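Local coordinates for protein extracellular endo-alpha-(1->5)-L-arabinanase 1 (PDB 1UV4) that cleaves internal alpha-1,5-linked arabinofuranosyl bonds in linear and branched plant cell-wall arabinan, as a secreted calcium-binding hydrolase of glycosyl hydrolase family 43, at residues Glu10-Pro15 / Trp24-Thr29; Arg266-Ala271 / Lys278-Asp283. One frame throughout, in Å; residues are numbered along the deposited sequence.

Interaction 1. Residues Glu10-Pro15 / Trp24-Thr29; sequences ELLHDP and WYALGT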
# COMPACT_ATOMS: atom_id res chain seq x y z
N GLU A 10 -15.55 9.26 -6.48
CA GLU A 10 -14.97 9.78 -5.26
C GLU A 10 -13.46 9.76 -5.30
O GLU A 10 -12.82 8.87 -5.85
CB GLU A 10 -15.45 8.97 -4.05
CG GLU A 10 -16.89 9.22 -3.67
CD GLU A 10 -17.16 10.58 -3.04
OE1 GLU A 10 -16.21 11.32 -2.67
OE2 GLU A 10 -18.36 10.93 -2.87
N LEU A 11 -12.90 10.78 -4.67
CA LEU A 11 -11.48 10.89 -4.47
C LEU A 11 -11.00 9.70 -3.63
O LEU A 11 -11.63 9.32 -2.65
CB LEU A 11 -11.20 12.19 -3.68
CG LEU A 11 -9.77 12.59 -3.29
CD1 LEU A 11 -9.70 14.08 -3.07
CD2 LEU A 11 -9.22 11.85 -2.07
N LEU A 12 -9.87 9.09 -3.99
CA LEU A 12 -9.21 8.16 -3.10
C LEU A 12 -7.73 8.10 -3.44
O LEU A 12 -7.39 8.09 -4.59
CB LEU A 12 -9.81 6.72 -3.17
CG LEU A 12 -9.50 5.86 -1.96
CD1 LEU A 12 -10.03 6.38 -0.65
CD2 LEU A 12 -10.09 4.46 -2.25
N HIS A 13 -6.90 8.08 -2.41
CA HIS A 13 -5.45 8.04 -2.57
C HIS A 13 -4.90 6.89 -1.72
O HIS A 13 -5.33 6.66 -0.60
CB HIS A 13 -4.87 9.40 -2.05
CG HIS A 13 -3.44 9.65 -2.42
ND1 HIS A 13 -2.55 10.17 -1.52
CD2 HIS A 13 -2.75 9.47 -3.57
CE1 HIS A 13 -1.36 10.28 -2.10
NE2 HIS A 13 -1.46 9.86 -3.34
N ASP A 14 -3.94 6.18 -2.27
CA ASP A 14 -3.27 5.03 -1.57
C ASP A 14 -4.27 3.96 -1.20
O ASP A 14 -4.39 3.59 -0.03
CB ASP A 14 -2.46 5.47 -0.35
CG ASP A 14 -1.59 6.69 -0.61
OD1 ASP A 14 -0.84 6.70 -1.61
OD2 ASP A 14 -1.57 7.71 0.15
N PRO A 15 -5.03 3.44 -2.17
CA PRO A 15 -6.17 2.54 -1.86
C PRO A 15 -5.81 1.08 -1.50
O PRO A 15 -4.79 0.54 -1.93
CB PRO A 15 -6.95 2.54 -3.16
CG PRO A 15 -5.85 2.68 -4.19
CD PRO A 15 -4.91 3.68 -3.62
N TRP A 24 -18.40 -3.93 -1.46
CA TRP A 24 -16.97 -3.69 -1.48
C TRP A 24 -16.64 -2.51 -0.56
O TRP A 24 -17.42 -1.56 -0.48
CB TRP A 24 -16.51 -3.34 -2.89
CG TRP A 24 -16.59 -4.47 -3.86
CD1 TRP A 24 -17.58 -4.75 -4.74
CD2 TRP A 24 -15.58 -5.45 -4.07
NE1 TRP A 24 -17.24 -5.87 -5.47
CE2 TRP A 24 -16.01 -6.31 -5.07
CE3 TRP A 24 -14.34 -5.69 -3.46
CZ2 TRP A 24 -15.24 -7.40 -5.51
CZ3 TRP A 24 -13.59 -6.75 -3.89
CH2 TRP A 24 -14.04 -7.60 -4.88
N TYR A 25 -15.49 -2.56 0.13
CA TYR A 25 -14.98 -1.44 0.91
C TYR A 25 -13.64 -1.10 0.37
O TYR A 25 -12.78 -2.01 0.17
CB TYR A 25 -14.89 -1.79 2.40
CG TYR A 25 -16.25 -1.98 3.02
CD1 TYR A 25 -16.88 -3.21 2.95
CD2 TYR A 25 -16.92 -0.91 3.62
CE1 TYR A 25 -18.15 -3.40 3.47
CE2 TYR A 25 -18.19 -1.11 4.17
CZ TYR A 25 -18.78 -2.36 4.09
OH TYR A 25 -20.06 -2.66 4.56
N ALA A 26 -13.45 0.16 0.07
CA ALA A 26 -12.16 0.71 -0.34
C ALA A 26 -11.71 1.67 0.74
O ALA A 26 -12.46 2.55 1.17
CB ALA A 26 -12.24 1.40 -1.69
N LEU A 27 -10.49 1.48 1.22
CA LEU A 27 -9.95 2.37 2.24
C LEU A 27 -8.78 3.11 1.65
O LEU A 27 -8.10 2.60 0.74
CB LEU A 27 -9.49 1.61 3.47
CG LEU A 27 -10.59 0.82 4.18
CD1 LEU A 27 -10.86 -0.45 3.48
CD2 LEU A 27 -10.19 0.50 5.65
N GLY A 28 -8.52 4.34 2.12
CA GLY A 28 -7.41 5.13 1.61
C GLY A 28 -6.91 6.06 2.69
O GLY A 28 -7.41 6.12 3.79
N THR A 29 -5.88 6.80 2.32
CA THR A 29 -5.38 7.87 3.16
C THR A 29 -6.51 8.82 3.52
O THR A 29 -7.31 9.17 2.66
CB THR A 29 -4.28 8.60 2.44
OG1 THR A 29 -3.19 7.67 2.26
CG2 THR A 29 -3.73 9.81 3.16
O HOH W 1 -7.74 9.30 0.02
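Thr-29 OG1 donates to Asp-14 OD2 at 2.7 Å. The carboxylate oxygen accepts with its anti lone pair, the one turned away from OD1. Thr-29 OG1 is also hydrogen-bonded to the backbone N of Ala-75, so two partners fix its rotation. Asp-14 is the inferred proton acceptor of this five-bladed beta-propeller. It sits in the loop that leads into strand 16-20 and its four-stranded blade. Thr-29 belongs to strand 23-29, which pairs with strand 16-20 in that blade. Asp-14 CG is anti to the carbonyl carbon (chi1 -46°), which helps bring Asp-14 OD1 over the centre of the His-13 ring, 3.6 Å above its plane.

The backbones are joined as well. Thr-29 N donates to His-13 O at 3.0 Å. A water bridges the same two residues, accepting from His-13 N and donating to Thr-29 O. Pro-15 CA makes a CA-H...O contact with Leu-27 O at 3.2 Å.

The apolar part rests on Leu-12. Its CG is anti to the backbone N (chi1 -160°), and the two methyls spread along the strand. Leu-12 and Ala-26 both also touch Leu-279 of strand 276-283. Leu-12 CD2 meets Ala-26 CB at 3.8 Å, while Leu-12 CD1 lies 3.7 Å from Gly-28 CA, where the strand has no side chain.

Interaction 2. Residues Arg266-Ala271 / Lys278-Asp283; sequences RHAYDA and KLLIND. With EDO (1,2-ethanediol), chain E.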
# COMPACT_ATOMS: atom_id res chain seq x y z
N ARG A 266 -5.66 0.98 -7.86
CA ARG A 266 -4.61 2.02 -7.74
C ARG A 266 -5.29 3.36 -7.77
O ARG A 266 -6.50 3.43 -8.05
CB ARG A 266 -3.62 1.94 -8.92
CG ARG A 266 -4.10 2.43 -10.23
CD ARG A 266 -4.33 1.37 -11.13
NE ARG A 266 -4.72 1.73 -12.51
CZ ARG A 266 -5.58 1.03 -13.21
NH1 ARG A 266 -6.14 -0.04 -12.67
NH2 ARG A 266 -5.84 1.36 -14.45
N HIS A 267 -4.56 4.42 -7.44
CA HIS A 267 -5.06 5.77 -7.69
C HIS A 267 -4.42 6.30 -8.96
O HIS A 267 -3.37 5.83 -9.39
CB HIS A 267 -4.83 6.71 -6.50
CG HIS A 267 -3.38 6.96 -6.16
ND1 HIS A 267 -2.81 6.56 -4.97
CD2 HIS A 267 -2.40 7.58 -6.86
CE1 HIS A 267 -1.52 6.89 -4.97
NE2 HIS A 267 -1.25 7.49 -6.12
N ALA A 268 -5.05 7.30 -9.59
CA ALA A 268 -4.42 8.06 -10.66
C ALA A 268 -5.13 9.41 -10.70
O ALA A 268 -6.29 9.51 -10.25
CB ALA A 268 -4.50 7.35 -11.98
N TYR A 269 -4.44 10.43 -11.18
CA TYR A 269 -4.90 11.81 -11.09
C TYR A 269 -5.60 12.24 -12.37
O TYR A 269 -5.06 12.18 -13.46
CB TYR A 269 -3.72 12.69 -10.78
CG TYR A 269 -3.04 12.38 -9.48
CD1 TYR A 269 -2.03 11.39 -9.40
CD2 TYR A 269 -3.42 12.97 -8.32
CE1 TYR A 269 -1.38 11.12 -8.20
CE2 TYR A 269 -2.79 12.70 -7.13
CZ TYR A 269 -1.78 11.76 -7.08
OH TYR A 269 -1.13 11.52 -5.85
N ASP A 270 -6.84 12.71 -12.21
CA ASP A 270 -7.76 12.95 -13.34
C ASP A 270 -7.51 14.33 -14.02
O ASP A 270 -7.85 15.39 -13.48
CB ASP A 270 -9.20 12.88 -12.84
CG ASP A 270 -10.24 12.74 -13.95
OD1 ASP A 270 -9.92 12.93 -15.11
OD2 ASP A 270 -11.42 12.46 -13.69
N ALA A 271 -6.93 14.31 -15.20
CA ALA A 271 -6.71 15.54 -15.96
C ALA A 271 -8.01 16.20 -16.41
O ALA A 271 -8.01 17.35 -16.83
CB ALA A 271 -5.81 15.29 -17.18
N LYS A 278 -8.33 9.45 -8.17
CA LYS A 278 -9.47 8.56 -8.15
C LYS A 278 -8.97 7.12 -8.08
O LYS A 278 -7.84 6.79 -8.46
CB LYS A 278 -10.31 8.74 -9.41
CG LYS A 278 -10.68 10.20 -9.73
CD LYS A 278 -11.60 10.79 -8.67
CE LYS A 278 -12.32 12.13 -9.12
NZ LYS A 278 -12.80 12.09 -10.53
N LEU A 279 -9.89 6.25 -7.65
CA LEU A 279 -9.69 4.79 -7.61
C LEU A 279 -9.96 4.17 -8.98
O LEU A 279 -11.08 4.25 -9.47
CB LEU A 279 -10.62 4.19 -6.58
CG LEU A 279 -10.65 2.68 -6.45
CD1 LEU A 279 -9.32 2.11 -6.11
CD2 LEU A 279 -11.64 2.27 -5.38
N LEU A 280 -8.93 3.56 -9.58
CA LEU A 280 -9.04 2.85 -10.86
C LEU A 280 -8.79 1.38 -10.58
O LEU A 280 -7.95 0.99 -9.76
CB LEU A 280 -8.03 3.34 -11.87
CG LEU A 280 -8.37 4.62 -12.61
CD1 LEU A 280 -8.52 5.83 -11.76
CD2 LEU A 280 -7.31 4.89 -13.69
N ILE A 281 -9.56 0.54 -11.24
CA ILE A 281 -9.51 -0.90 -10.99
C ILE A 281 -9.45 -1.67 -12.30
O ILE A 281 -10.23 -1.38 -13.21
CB ILE A 281 -10.74 -1.35 -10.16
CG1 ILE A 281 -10.93 -0.48 -8.90
CG2 ILE A 281 -10.62 -2.83 -9.83
CD1 ILE A 281 -12.08 -0.91 -8.07
N ASN A 282 -8.53 -2.63 -12.39
CA ASN A 282 -8.44 -3.52 -13.55
C ASN A 282 -8.36 -4.95 -13.10
O ASN A 282 -7.87 -5.24 -12.02
CB ASN A 282 -7.14 -3.28 -14.35
CG ASN A 282 -7.25 -2.17 -15.35
OD1 ASN A 282 -7.33 -1.00 -14.95
ND2 ASN A 282 -7.23 -2.51 -16.63
N ASP A 283 -8.76 -5.88 -13.96
CA ASP A 283 -8.39 -7.29 -13.77
C ASP A 283 -6.90 -7.42 -13.97
O ASP A 283 -6.29 -6.65 -14.74
CB ASP A 283 -9.06 -8.12 -14.80
CG ASP A 283 -10.56 -8.01 -14.75
OD1 ASP A 283 -11.13 -8.27 -13.66
OD2 ASP A 283 -11.25 -7.66 -15.72
C1 EDO E . -3.87 4.89 -15.39
O1 EDO E . -3.93 3.67 -14.67
C2 EDO E . -4.17 4.67 -16.85
O2 EDO E . -3.00 4.23 -17.53
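Four backbone hydrogen bonds join Arg-266 and Ala-268 to Leu-280 and Lys-278. In the first pair Leu-280 N reaches Arg-266 O at 2.9 Å in a nearly straight bond (170°), and Arg-266 N returns to Leu-280 O. Ala-268 and Lys-278 exchange N-H and carbonyl in the same way. Between them His-267 and Leu-279 form a non-hydrogen-bonded pair, and His-267 CA makes a CA-H...O contact with Lys-278 O.

These two strands form the antiparallel hairpin at the centre of the blade that closes the propeller, with strand 4-8 beside one and strand 250-259 beside the other.

Among side-chain polar contacts, the Arg-266 guanidinium grips Asn-282 OD1 end-on. Arg-266 NH1 is 2.7 Å and Arg-266 NH2 2.8 Å from Asn-282 OD1; both come from the same face of the amide, whose plane is turned 45° from the guanidinium. On another edge NE and NH2 both donate to O1 of an ethanediol, probably from the crystallisation liquor, which is also bonded to Asp-244. The bend at chi2 (-108°) carries the guanidinium over the neighbouring strand. The Lys-278 to Asp-270 salt bridge is weak, with Lys-278 NZ 3.5 Å from Asp-270 OD2. Lys-278 NZ has a further salt bridge to Asp-273, and Asp-270 OD1 is held by the N of Asn-272.

On the sheet face that bears Arg-266, Ala-268, Lys-278 and Leu-280, Leu-280 CB lies over the centre of one face of the Arg-266 guanidinium, 3.6 Å above its plane. Leu-280 CD2 meets Ala-268 CB at 4.1 Å.

How the interactions relate
Interaction 1 comes first along the chain and interaction 2 near its end, yet their centres are about 10 Å apart. They belong to neighbouring blades. Strand 23-29 lies in the sheet of strands 16-20, 23-29, 37-42 and 49-54, while 263-270 and 276-283 share a sheet with the N-terminal strand 4-8. That strand thus closes the propeller, and loop 10-15 leads from the closing blade into the next. The two interactions touch directly: His-267 ND1 and Asp-14 N are 3.0 Å apart, a probable hydrogen bond. His-267 also bonds Thr-212 through NE2. The closing blade therefore probably helps position the backbone of Asp-14, the inferred proton acceptor, close to Glu-185, the inferred proton donor, and the calcium ion.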